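Local coordinates for aminopeptidase N family protein (PDB 4FGM) that binds a zinc ion and is probably an aminopeptidase of the M61 family, releasing residues from the amino end of peptides, at residues A[123-128]-A[153-158]; A[140-145]-A[161-166]; A[178-183]-A[207-212]; A[368-373]-A[500-505]; A[470-475]-A[488-493]. One frame throughout, in Å; residues are numbered along the deposited sequence.

Contact 1 of 5, residues A[123-128]-A[153-158]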
# COMPACT_ATOMS: atom_id res chain seq x y z
N CYS A 123 17.17 -6.98 -20.74
CA CYS A 123 16.14 -6.25 -21.46
C CYS A 123 16.54 -4.80 -21.63
O CYS A 123 16.88 -4.12 -20.66
CB CYS A 123 14.81 -6.32 -20.70
SG CYS A 123 14.06 -7.96 -20.66
N GLU A 124 16.54 -4.33 -22.87
CA GLU A 124 16.88 -2.95 -23.14
C GLU A 124 15.59 -2.22 -23.42
O GLU A 124 14.68 -2.77 -24.04
CB GLU A 124 17.83 -2.86 -24.33
CG GLU A 124 19.29 -2.79 -23.92
CD GLU A 124 20.25 -2.85 -25.09
OE1 GLU A 124 19.93 -2.30 -26.17
OE2 GLU A 124 21.34 -3.43 -24.92
N LEU A 125 15.50 -0.99 -22.95
CA LEU A 125 14.29 -0.20 -23.16
C LEU A 125 14.67 1.17 -23.70
O LEU A 125 15.43 1.90 -23.09
CB LEU A 125 13.51 -0.07 -21.83
CG LEU A 125 12.11 0.55 -21.85
CD1 LEU A 125 11.36 0.16 -20.59
CD2 LEU A 125 12.22 2.06 -21.95
N HIS A 126 14.12 1.49 -24.87
CA HIS A 126 14.39 2.77 -25.50
C HIS A 126 13.13 3.62 -25.40
O HIS A 126 12.14 3.35 -26.08
CB HIS A 126 14.76 2.54 -26.97
CG HIS A 126 15.71 1.40 -27.18
ND1 HIS A 126 17.07 1.52 -27.03
CD2 HIS A 126 15.48 0.10 -27.50
CE1 HIS A 126 17.64 0.34 -27.24
NE2 HIS A 126 16.70 -0.53 -27.53
N LEU A 127 13.16 4.64 -24.54
CA LEU A 127 12.02 5.53 -24.36
C LEU A 127 12.15 6.75 -25.27
O LEU A 127 13.03 7.60 -25.06
CB LEU A 127 11.93 6.01 -22.91
CG LEU A 127 10.56 6.11 -22.22
CD1 LEU A 127 10.58 7.31 -21.29
CD2 LEU A 127 9.45 6.26 -23.21
N HIS A 128 11.27 6.84 -26.26
CA HIS A 128 11.28 7.95 -27.21
C HIS A 128 10.35 9.06 -26.73
O HIS A 128 9.28 8.80 -26.16
CB HIS A 128 10.82 7.45 -28.59
CG HIS A 128 11.66 6.33 -29.13
ND1 HIS A 128 12.84 6.55 -29.82
CD2 HIS A 128 11.54 4.99 -29.01
CE1 HIS A 128 13.40 5.39 -30.10
NE2 HIS A 128 12.64 4.42 -29.62
N GLY A 153 16.03 8.45 -23.66
CA GLY A 153 17.21 7.63 -23.81
C GLY A 153 17.01 6.12 -23.73
O GLY A 153 15.90 5.62 -23.86
N CYS A 154 18.11 5.41 -23.52
CA CYS A 154 18.10 3.95 -23.45
C CYS A 154 18.42 3.45 -22.06
O CYS A 154 19.30 3.98 -21.38
CB CYS A 154 19.10 3.38 -24.45
SG CYS A 154 18.67 3.72 -26.18
N PHE A 155 17.71 2.41 -21.64
CA PHE A 155 17.90 1.84 -20.32
C PHE A 155 18.10 0.34 -20.43
O PHE A 155 17.66 -0.28 -21.40
CB PHE A 155 16.68 2.15 -19.43
CG PHE A 155 16.35 3.62 -19.34
CD1 PHE A 155 15.63 4.25 -20.34
CD2 PHE A 155 16.79 4.37 -18.25
CE1 PHE A 155 15.35 5.61 -20.28
CE2 PHE A 155 16.52 5.73 -18.17
CZ PHE A 155 15.79 6.36 -19.19
N ARG A 156 18.77 -0.25 -19.44
CA ARG A 156 19.02 -1.68 -19.44
C ARG A 156 18.69 -2.35 -18.10
O ARG A 156 19.03 -1.83 -17.03
CB ARG A 156 20.50 -1.95 -19.78
CG ARG A 156 20.88 -3.42 -19.81
CD ARG A 156 22.35 -3.61 -20.15
NE ARG A 156 22.76 -5.01 -20.08
CZ ARG A 156 22.79 -5.74 -18.97
NH1 ARG A 156 22.44 -5.21 -17.80
NH2 ARG A 156 23.17 -7.01 -19.02
N ALA A 157 18.03 -3.50 -18.17
CA ALA A 157 17.69 -4.27 -16.98
C ALA A 157 18.34 -5.64 -17.15
O ALA A 157 18.44 -6.15 -18.26
CB ALA A 157 16.18 -4.41 -16.86
N ASP A 158 18.79 -6.24 -16.05
CA ASP A 158 19.44 -7.54 -16.15
C ASP A 158 18.55 -8.66 -16.69
O ASP A 158 19.04 -9.63 -17.26
CB ASP A 158 20.02 -7.95 -14.79
CG ASP A 158 21.13 -7.02 -14.33
OD1 ASP A 158 21.75 -6.36 -15.20
OD2 ASP A 158 21.40 -6.96 -13.12
O HOH W 1 22.36 -5.39 -22.97
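Cys123 opens the pairing with a two-way exchange: its N donates to Ala157 O, and Ala157 N returns a bond of 2.8 Å to Cys123 O. At Glu124, a non-hydrogen-bonded position opposite Arg156, the side chains meet through water: one molecule donates to Glu124 OE2 and accepts from Arg156 NE, 2.9 Å from each. The arginine chain is fully extended from a CG anti to its backbone N (chi1 -180°), which carries NH1 on to a salt bridge with Asp158 OD1 at 2.9 Å. The strands, their directions 159° apart, form a regular antiparallel pair in the N-terminal domain of this M61 protein, and strand 2-10 flanks 123-127 on its other edge. Leu125 occupies the next hydrogen-bonded position; Phe155 N reaches Leu125 O at 2.7 Å, while the same oxygen lies in plane at the edge of the Phe155 ring. Leu125, with Cys123, also packs on Leu163 of helix 160-163. His126 faces Cys154 on the side of the sheet that carries Glu124 and Arg156. Leu127 N donates to Gly153 O at 3.0 Å, whereas the return bond from Gly153 N to Leu127 O is weak, at 3.4 Å.

Contact 2 of 5, residues A[140-145]-A[161-166]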
# COMPACT_ATOMS: atom_id res chain seq x y z
N THR A 140 13.11 7.62 -13.38
CA THR A 140 13.00 6.19 -13.17
C THR A 140 14.27 5.68 -12.51
O THR A 140 15.30 6.36 -12.52
CB THR A 140 12.84 5.43 -14.50
OG1 THR A 140 12.80 4.02 -14.24
CG2 THR A 140 14.03 5.73 -15.43
N GLY A 141 14.20 4.49 -11.94
CA GLY A 141 15.38 3.93 -11.30
C GLY A 141 16.06 2.93 -12.22
O GLY A 141 17.11 2.38 -11.87
N MSE A 142 15.48 2.69 -13.39
CA MSE A 142 16.09 1.75 -14.32
C MSE A 142 17.44 2.28 -14.79
O MSE A 142 17.54 3.43 -15.22
CB MSE A 142 15.19 1.52 -15.52
CG MSE A 142 15.55 0.27 -16.32
SE MSE A 142 14.32 -0.06 -17.79
CE MSE A 142 12.79 -0.70 -16.77
N PRO A 143 18.51 1.46 -14.70
CA PRO A 143 19.86 1.87 -15.11
C PRO A 143 19.86 2.53 -16.48
O PRO A 143 19.34 1.96 -17.46
CB PRO A 143 20.63 0.55 -15.11
CG PRO A 143 19.95 -0.23 -14.00
CD PRO A 143 18.48 0.05 -14.26
N ARG A 144 20.42 3.73 -16.56
CA ARG A 144 20.46 4.45 -17.81
C ARG A 144 21.71 4.15 -18.63
O ARG A 144 22.82 4.14 -18.10
CB ARG A 144 20.38 5.96 -17.55
CG ARG A 144 20.45 6.81 -18.81
CD ARG A 144 20.41 8.29 -18.48
NE ARG A 144 19.09 8.76 -18.06
CZ ARG A 144 18.08 9.02 -18.89
NH1 ARG A 144 18.23 8.85 -20.20
NH2 ARG A 144 16.94 9.50 -18.41
N LYS A 145 21.52 3.90 -19.92
CA LYS A 145 22.62 3.61 -20.83
C LYS A 145 22.95 4.82 -21.71
O LYS A 145 24.10 5.00 -22.11
CB LYS A 145 22.29 2.42 -21.73
CG LYS A 145 21.98 1.14 -20.97
CD LYS A 145 23.11 0.73 -20.03
CE LYS A 145 24.36 0.33 -20.78
NZ LYS A 145 25.42 -0.17 -19.86
N ASP A 161 12.40 -9.78 -15.04
CA ASP A 161 11.98 -9.54 -13.67
C ASP A 161 12.40 -8.15 -13.20
O ASP A 161 11.66 -7.47 -12.49
CB ASP A 161 12.58 -10.58 -12.73
CG ASP A 161 12.15 -10.36 -11.29
OD1 ASP A 161 10.98 -10.65 -10.96
OD2 ASP A 161 12.98 -9.90 -10.49
N ALA A 162 13.60 -7.75 -13.59
CA ALA A 162 14.10 -6.44 -13.20
C ALA A 162 13.37 -5.38 -14.01
O ALA A 162 12.97 -4.34 -13.48
CB ALA A 162 15.60 -6.36 -13.45
N LEU A 163 13.18 -5.65 -15.30
CA LEU A 163 12.49 -4.71 -16.18
C LEU A 163 11.15 -4.25 -15.63
O LEU A 163 10.84 -3.06 -15.62
CB LEU A 163 12.26 -5.36 -17.55
CG LEU A 163 11.44 -4.52 -18.54
CD1 LEU A 163 12.29 -3.35 -19.04
CD2 LEU A 163 11.01 -5.39 -19.71
N ILE A 164 10.34 -5.20 -15.17
CA ILE A 164 9.02 -4.86 -14.65
C ILE A 164 9.03 -4.34 -13.22
O ILE A 164 7.98 -4.20 -12.59
CB ILE A 164 8.07 -6.06 -14.78
CG1 ILE A 164 8.57 -7.24 -13.94
CG2 ILE A 164 7.96 -6.47 -16.24
CD1 ILE A 164 7.60 -8.40 -13.91
N ASP A 165 10.22 -4.02 -12.71
CA ASP A 165 10.31 -3.48 -11.37
C ASP A 165 10.84 -2.05 -11.38
O ASP A 165 11.28 -1.52 -10.36
CB ASP A 165 11.19 -4.36 -10.48
CG ASP A 165 11.00 -4.06 -9.01
OD1 ASP A 165 9.82 -3.90 -8.61
OD2 ASP A 165 12.00 -3.98 -8.26
N TYR A 166 10.82 -1.43 -12.56
CA TYR A 166 11.26 -0.04 -12.67
C TYR A 166 10.14 0.77 -13.30
O TYR A 166 9.98 0.78 -14.51
CB TYR A 166 12.51 0.09 -13.57
CG TYR A 166 13.76 -0.60 -13.06
CD1 TYR A 166 14.29 -1.69 -13.73
CD2 TYR A 166 14.41 -0.15 -11.91
CE1 TYR A 166 15.45 -2.32 -13.28
CE2 TYR A 166 15.56 -0.76 -11.44
CZ TYR A 166 16.08 -1.85 -12.13
OH TYR A 166 17.23 -2.47 -11.68
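An ST turn at the end of strand 137-140 sets Met142, a selenomethionine, and Pro143 against one face of the Tyr166 ring, a packing site inside the N-terminal domain. In the turn, Met142 N donates to Thr140 OG1 at 3.1 Å in an almost straight bond (176°); the hydroxyl is also hydrogen-bonded to Pro167 O. The backbone of Met142 then runs over the tyrosine: its CA stands 3.6 Å from the centroid of the Tyr166 ring, a CH-pi contact only 18° off the normal. Pro143 continues over the same face, its CD 4.1 Å from that centroid and displaced toward the phenol end. Met142 CG, anti to the backbone N (chi1 -163°), lies along the CD1 side of the ring, and the bend at chi3 turns the methyl back against Tyr166 CB. The selenium lies oblique to the ring, a Met-aromatic contact at 5.4 Å from SE to the Tyr166 centroid. Beyond the methyl lies Leu163, the last helical residue of 160-163, from which a type I turn leads to Tyr166. There Met142 CE touches both Leu163 CD1, at 3.5 Å, and the carbonyl oxygen Leu163 O, which accepts a bond from Asn108 ND2.

Contact 3 of 5, residues A[178-183]-A[207-212]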
# COMPACT_ATOMS: atom_id res chain seq x y z
N PHE A 178 18.72 14.76 -3.00
CA PHE A 178 19.26 14.83 -1.64
C PHE A 178 20.09 13.59 -1.34
O PHE A 178 20.06 12.63 -2.11
CB PHE A 178 18.14 14.99 -0.61
CG PHE A 178 17.16 13.85 -0.55
CD1 PHE A 178 16.11 13.75 -1.46
CD2 PHE A 178 17.26 12.89 0.47
CE1 PHE A 178 15.16 12.74 -1.35
CE2 PHE A 178 16.31 11.87 0.59
CZ PHE A 178 15.26 11.79 -0.32
N ILE A 179 20.84 13.61 -0.25
CA ILE A 179 21.65 12.43 0.06
C ILE A 179 21.45 11.91 1.47
O ILE A 179 21.25 12.66 2.42
CB ILE A 179 23.17 12.71 -0.18
CG1 ILE A 179 23.79 13.40 1.04
CG2 ILE A 179 23.37 13.57 -1.42
CD1 ILE A 179 24.62 12.46 1.90
N ALA A 180 21.48 10.59 1.59
CA ALA A 180 21.34 9.93 2.87
C ALA A 180 22.48 8.92 2.91
O ALA A 180 22.56 8.02 2.07
CB ALA A 180 19.99 9.22 2.96
N HIS A 181 23.38 9.08 3.89
CA HIS A 181 24.54 8.21 4.03
C HIS A 181 25.28 8.01 2.72
O HIS A 181 25.52 6.88 2.30
CB HIS A 181 24.13 6.85 4.60
CG HIS A 181 23.81 6.89 6.06
ND1 HIS A 181 23.94 8.03 6.82
CD2 HIS A 181 23.37 5.93 6.90
CE1 HIS A 181 23.60 7.77 8.07
NE2 HIS A 181 23.25 6.50 8.15
N GLY A 182 25.64 9.12 2.08
CA GLY A 182 26.38 9.06 0.84
C GLY A 182 25.65 8.49 -0.37
O GLY A 182 26.25 8.32 -1.43
N ILE A 183 24.36 8.20 -0.23
CA ILE A 183 23.61 7.66 -1.35
C ILE A 183 22.70 8.73 -1.95
O ILE A 183 22.08 9.51 -1.21
CB ILE A 183 22.78 6.42 -0.92
CG1 ILE A 183 23.73 5.33 -0.42
CG2 ILE A 183 21.95 5.91 -2.10
CD1 ILE A 183 23.06 3.98 -0.14
N ILE A 207 14.42 10.43 7.56
CA ILE A 207 13.77 9.13 7.57
C ILE A 207 14.67 8.08 6.92
O ILE A 207 14.90 7.01 7.48
CB ILE A 207 12.43 9.19 6.82
CG1 ILE A 207 11.47 10.11 7.57
CG2 ILE A 207 11.85 7.79 6.68
CD1 ILE A 207 10.22 10.46 6.79
N CYS A 208 15.18 8.39 5.73
CA CYS A 208 16.04 7.47 4.99
C CYS A 208 17.33 7.09 5.72
O CYS A 208 17.71 5.92 5.74
CB CYS A 208 16.37 8.05 3.62
SG CYS A 208 14.95 8.07 2.49
N GLU A 209 18.01 8.07 6.31
CA GLU A 209 19.23 7.77 7.03
C GLU A 209 18.91 6.85 8.20
O GLU A 209 19.65 5.90 8.47
CB GLU A 209 19.91 9.05 7.51
CG GLU A 209 20.69 9.73 6.39
CD GLU A 209 21.32 11.05 6.79
OE1 GLU A 209 20.61 11.89 7.37
OE2 GLU A 209 22.52 11.24 6.49
N THR A 210 17.80 7.11 8.88
CA THR A 210 17.40 6.26 9.99
C THR A 210 17.25 4.82 9.53
O THR A 210 17.66 3.89 10.22
CB THR A 210 16.07 6.74 10.60
OG1 THR A 210 16.27 8.01 11.22
CG2 THR A 210 15.55 5.77 11.62
N GLN A 211 16.67 4.62 8.35
CA GLN A 211 16.48 3.26 7.86
C GLN A 211 17.79 2.59 7.44
O GLN A 211 18.04 1.43 7.79
CB GLN A 211 15.46 3.25 6.72
CG GLN A 211 14.05 3.63 7.22
CD GLN A 211 12.92 3.18 6.31
OE1 GLN A 211 12.97 2.08 5.73
NE2 GLN A 211 11.88 4.00 6.19
N ILE A 212 18.64 3.31 6.71
CA ILE A 212 19.92 2.76 6.29
C ILE A 212 20.75 2.41 7.53
O ILE A 212 21.43 1.38 7.56
CB ILE A 212 20.70 3.75 5.41
CG1 ILE A 212 19.94 3.97 4.10
CG2 ILE A 212 22.08 3.20 5.12
CD1 ILE A 212 20.46 5.15 3.28
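Ala180 and His181, at the end of strand 174-180, meet Glu209 and Ile212, residues one helical turn apart on helix 197-215. Ala180 CB rests on Glu209 CG at 3.5 Å, with Cys208 CB next to it at 3.9 Å from Ala180 CB. Glu209 CG is over one face of the His181 imidazole, 4.0 Å from the His181 centroid in a CH-pi contact, while Ile212 CG2 approaches the ring edge, 3.5 Å from His181 CD2. Ile212 thus divides its branches: CG2, anti to the backbone N, serves the histidine, and the CG1 branch carries CD1 to Ala180, near its CB and carbonyl oxygen. Glu209 also turns its carboxylate to the strand end, where His181 N makes a weak bond to Glu209 OE2 at 3.5 Å.

What holds the histidine in place lies partly outside this first shell. His181 NE2 is hydrogen-bonded to Ser213 OG, a hydroxyl also bonded to Glu209 O, so the ring is tied to the next turn of the same helix. His181 itself belongs to a type I' turn from Ala180 to Ile183, closed by Ala180 N to Ile183 O and by Ile183 N to Ala180 O at 2.9 Å; Gly182 takes up one of its positive phi angles.

This hairpin joins the outermost strand 174-180 to strand 183-190 in the five-stranded mixed sheet, with segments 178-180 and 207-212 only 26° from parallel. Cys208 and Ile212 also touch Tyr275 on helix 262-277, which carries the zinc-binding His273 and His277.

Contact 4 of 5, residues A[368-373]-A[500-505]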
# COMPACT_ATOMS: atom_id res chain seq x y z
N ASN A 368 -18.90 -5.93 3.83
CA ASN A 368 -18.96 -6.88 4.94
C ASN A 368 -17.58 -7.22 5.50
O ASN A 368 -17.45 -8.10 6.35
CB ASN A 368 -19.68 -8.16 4.49
CG ASN A 368 -20.17 -8.99 5.66
OD1 ASN A 368 -20.96 -8.52 6.49
ND2 ASN A 368 -19.72 -10.24 5.73
N ALA A 369 -16.56 -6.50 5.03
CA ALA A 369 -15.19 -6.73 5.47
C ALA A 369 -14.99 -6.72 7.00
O ALA A 369 -14.42 -7.65 7.56
CB ALA A 369 -14.26 -5.72 4.82
N PRO A 370 -15.47 -5.66 7.68
CA PRO A 370 -15.30 -5.59 9.14
C PRO A 370 -15.93 -6.75 9.91
O PRO A 370 -15.56 -7.00 11.06
CB PRO A 370 -15.94 -4.25 9.51
CG PRO A 370 -15.89 -3.46 8.23
CD PRO A 370 -16.21 -4.49 7.18
N ASN A 371 -16.87 -7.45 9.28
CA ASN A 371 -17.55 -8.58 9.92
C ASN A 371 -16.99 -9.95 9.55
O ASN A 371 -17.30 -10.95 10.21
CB ASN A 371 -19.04 -8.61 9.54
CG ASN A 371 -19.74 -7.29 9.77
OD1 ASN A 371 -19.68 -6.71 10.86
ND2 ASN A 371 -20.45 -6.82 8.75
N SER A 372 -16.16 -10.01 8.51
CA SER A 372 -15.67 -11.31 8.04
C SER A 372 -14.19 -11.50 7.80
O SER A 372 -13.76 -12.63 7.56
CB SER A 372 -16.43 -11.68 6.76
OG SER A 372 -16.26 -10.67 5.77
N ILE A 373 -13.40 -10.43 7.83
CA ILE A 373 -11.97 -10.58 7.61
C ILE A 373 -11.17 -9.75 8.58
O ILE A 373 -11.72 -8.94 9.33
CB ILE A 373 -11.54 -10.18 6.16
CG1 ILE A 373 -11.63 -8.67 6.00
CG2 ILE A 373 -12.42 -10.87 5.13
CD1 ILE A 373 -11.06 -8.17 4.68
N VAL A 500 -25.18 4.77 3.72
CA VAL A 500 -24.56 3.73 4.53
C VAL A 500 -23.44 2.97 3.80
O VAL A 500 -23.63 2.43 2.71
CB VAL A 500 -25.65 2.74 5.03
CG1 VAL A 500 -25.03 1.67 5.91
CG2 VAL A 500 -26.71 3.50 5.81
N LEU A 501 -22.27 2.92 4.43
CA LEU A 501 -21.11 2.25 3.86
C LEU A 501 -20.89 0.84 4.42
O LEU A 501 -20.63 -0.09 3.67
CB LEU A 501 -19.87 3.11 4.08
CG LEU A 501 -19.99 4.56 3.60
CD1 LEU A 501 -18.76 5.36 4.02
CD2 LEU A 501 -20.16 4.59 2.10
N ASN A 502 -20.99 0.68 5.74
CA ASN A 502 -20.81 -0.62 6.38
C ASN A 502 -21.77 -0.79 7.55
O ASN A 502 -22.04 0.16 8.28
CB ASN A 502 -19.39 -0.77 6.95
CG ASN A 502 -18.33 -0.30 5.99
OD1 ASN A 502 -18.03 0.90 5.91
ND2 ASN A 502 -17.74 -1.23 5.24
N VAL A 503 -22.29 -2.00 7.73
CA VAL A 503 -23.18 -2.24 8.86
C VAL A 503 -22.53 -3.34 9.71
O VAL A 503 -22.31 -4.45 9.23
CB VAL A 503 -24.58 -2.67 8.41
CG1 VAL A 503 -25.43 -3.03 9.63
CG2 VAL A 503 -25.24 -1.54 7.62
N TYR A 504 -22.20 -3.00 10.96
CA TYR A 504 -21.56 -3.94 11.87
C TYR A 504 -22.52 -4.95 12.43
O TYR A 504 -23.57 -4.61 12.98
CB TYR A 504 -20.86 -3.18 13.01
CG TYR A 504 -19.70 -2.35 12.52
CD1 TYR A 504 -18.47 -2.94 12.23
CD2 TYR A 504 -19.84 -0.98 12.31
CE1 TYR A 504 -17.40 -2.18 11.74
CE2 TYR A 504 -18.78 -0.21 11.83
CZ TYR A 504 -17.57 -0.82 11.55
OH TYR A 504 -16.53 -0.06 11.07
N HIS A 505 -22.14 -6.21 12.30
CA HIS A 505 -22.94 -7.33 12.77
C HIS A 505 -23.44 -7.19 14.21
O HIS A 505 -22.70 -6.77 15.09
CB HIS A 505 -22.14 -8.62 12.64
CG HIS A 505 -22.94 -9.84 12.92
ND1 HIS A 505 -23.96 -10.27 12.10
CD2 HIS A 505 -22.89 -10.73 13.95
CE1 HIS A 505 -24.50 -11.37 12.60
NE2 HIS A 505 -23.87 -11.66 13.72
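Asn371 grips the strand end of a small antiparallel domain, probably the PDZ-like one, from a short, weakly bonded helix at about 369-372 in the peptidase part; in that strand Leu501 and Asn502 form a classic bulge opposite Lys490. The hydrogen bonds between the segments both use Asn371. The amide acts in both directions on the backbone: Asn371 ND2 gives a hydrogen to Val503 O at 3.1 Å, and Asn371 OD1 receives His505 N at 2.9 Å in a nearly straight bond (174°). The first bond leaves within the amide plane, whereas His505 N approaches the oxygen from well above it. The second amide hydrogen goes to Asn368 OD1, 2.9 Å from Asn371 ND2; this acceptor too lies near the amide plane of Asn371. Both hydrogens are thus engaged, which should fix the rotation of the group. The torsion that sends it across places CG beside the backbone N and anti to the carbonyl carbon (chi1 -52°).

Apolar packing comes from Pro370, whose side chain runs at about a right angle to that of Tyr504, and the Tyr504 ring has Arg342 as a cation-pi partner. Asn502 ND2, bonded to Glu367 O, lies beside the proline CD and CG. The tightest apolar touch is Pro370 CB to Tyr504 CE1, 3.4 Å.

Contact 5 of 5, residues A[470-475]-A[488-493]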
# COMPACT_ATOMS: atom_id res chain seq x y z
N ASP A 470 -18.69 9.76 16.76
CA ASP A 470 -19.69 9.30 15.80
C ASP A 470 -19.21 8.00 15.17
O ASP A 470 -18.07 7.59 15.37
CB ASP A 470 -19.98 10.37 14.72
CG ASP A 470 -18.82 10.58 13.75
OD1 ASP A 470 -18.88 11.55 12.97
OD2 ASP A 470 -17.86 9.78 13.76
N ASP A 471 -20.09 7.33 14.42
CA ASP A 471 -19.78 6.06 13.78
C ASP A 471 -18.56 6.08 12.85
O ASP A 471 -17.93 5.05 12.64
CB ASP A 471 -21.00 5.58 12.98
CG ASP A 471 -22.12 5.08 13.87
OD1 ASP A 471 -22.02 3.94 14.38
OD2 ASP A 471 -23.11 5.82 14.05
N ASN A 472 -18.24 7.25 12.30
CA ASN A 472 -17.13 7.37 11.37
C ASN A 472 -15.85 7.95 11.96
O ASN A 472 -14.94 8.32 11.22
CB ASN A 472 -17.56 8.24 10.18
CG ASN A 472 -18.93 7.88 9.66
OD1 ASN A 472 -19.20 6.74 9.29
ND2 ASN A 472 -19.81 8.88 9.62
N SER A 473 -15.77 8.02 13.28
CA SER A 473 -14.60 8.60 13.92
C SER A 473 -13.82 7.68 14.84
O SER A 473 -13.27 8.14 15.84
CB SER A 473 -14.99 9.86 14.70
OG SER A 473 -15.37 10.91 13.83
N VAL A 474 -13.77 6.40 14.53
CA VAL A 474 -13.02 5.48 15.38
C VAL A 474 -11.54 5.87 15.30
O VAL A 474 -10.87 5.58 14.32
CB VAL A 474 -13.20 4.01 14.92
CG1 VAL A 474 -12.47 3.07 15.87
CG2 VAL A 474 -14.68 3.65 14.89
N GLY A 475 -11.04 6.55 16.32
CA GLY A 475 -9.64 6.94 16.26
C GLY A 475 -8.84 6.53 17.48
O GLY A 475 -9.23 5.62 18.22
N GLY A 488 -23.77 1.79 14.64
CA GLY A 488 -23.07 0.53 14.55
C GLY A 488 -22.95 0.35 13.04
O GLY A 488 -23.13 -0.75 12.51
N ALA A 489 -22.68 1.46 12.36
CA ALA A 489 -22.56 1.48 10.91
C ALA A 489 -21.85 2.74 10.43
O ALA A 489 -22.07 3.83 10.96
CB ALA A 489 -23.95 1.38 10.27
N LYS A 490 -21.01 2.60 9.42
CA LYS A 490 -20.32 3.76 8.86
C LYS A 490 -21.21 4.37 7.79
O LYS A 490 -22.01 3.68 7.17
CB LYS A 490 -18.98 3.36 8.26
CG LYS A 490 -17.88 3.10 9.27
CD LYS A 490 -16.57 2.78 8.57
CE LYS A 490 -16.17 3.90 7.63
NZ LYS A 490 -14.97 3.55 6.82
N TYR A 491 -21.09 5.68 7.59
CA TYR A 491 -21.91 6.35 6.59
C TYR A 491 -21.26 7.61 6.07
O TYR A 491 -20.34 8.17 6.67
CB TYR A 491 -23.28 6.67 7.18
CG TYR A 491 -23.26 7.54 8.41
CD1 TYR A 491 -23.18 8.93 8.32
CD2 TYR A 491 -23.30 6.97 9.69
CE1 TYR A 491 -23.14 9.74 9.47
CE2 TYR A 491 -23.26 7.76 10.84
CZ TYR A 491 -23.19 9.14 10.72
OH TYR A 491 -23.15 9.91 11.86
N LYS A 492 -21.76 8.06 4.92
CA LYS A 492 -21.29 9.27 4.27
C LYS A 492 -22.48 10.23 4.30
O LYS A 492 -23.49 10.01 3.62
CB LYS A 492 -20.87 8.96 2.83
CG LYS A 492 -20.66 10.17 1.93
CD LYS A 492 -19.68 11.16 2.53
CE LYS A 492 -19.56 12.38 1.64
NZ LYS A 492 -19.24 13.60 2.43
N ALA A 493 -22.36 11.29 5.10
CA ALA A 493 -23.42 12.28 5.25
C ALA A 493 -23.36 13.41 4.23
O ALA A 493 -22.28 13.87 3.86
CB ALA A 493 -23.40 12.86 6.65
O HOH W 2 -22.90 8.36 14.17
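Asp471 OD1 is gripped by two successive backbone amides, Gly488 N at 2.8 Å and Ala489 N at 3.3 Å. Both come from the same face of the carboxylate: the glycine N-H is on the syn side, and the alanine N-H stands much higher above the plane. Asp471 OD2 takes Phe487 N and also a water 2.6 Å away that donates to it. That water accepts from Asp471 N and is also bonded to Tyr491 OH, 2.8 Å from it, so it ties the turn to the phenol. With so many donors around it, this buried carboxylate would probably favour its charged form.

Asn472, the next residue, uses its amide differently. Its OD1 receives Tyr491 N at 2.8 Å, and ND2 stands over the centre of the Tyr491 ring, 3.4 Å above the plane, with amide and ring 74° apart. With CG between the backbone N and the carbonyl carbon (chi1 58°), Tyr491 brings its ring back toward the turn, a face to the amide and an edge to Asp471 OD2.

A type I turn from Asp470 to Ser473 presents both acid and amide, and Ser473 OG donates to Asp470 OD2 at 2.7 Å. The turn belongs to the loop between strands 461-466 and 489-494; the latter pairs with strand 497-503 in the antiparallel sheet, while Val474, farther along, touches Ser338 and Arg342 of helix 326-342.

Contacts 1 and 2 adjoin one another in the N-terminal domain, their centres 8 Å apart, and Arg156 N and Lys145 N bond across from one to the other. Backbone pairing dominates the first, ring-face packing the second. Contact 3, about 21 Å from contact 2 between centres, sets a hairpin on a helix and combines apolar burial with a polar rim. Contacts 4 and 5, on the far side of the chain's centre from contact 1, share the sheet of strands 489-494 and 497-503. There asparagine and aspartate side chains hold backbone groups. Contact 4 alone is a surface contact, whereas contacts 1, 2, 3 and 5 are partly buried.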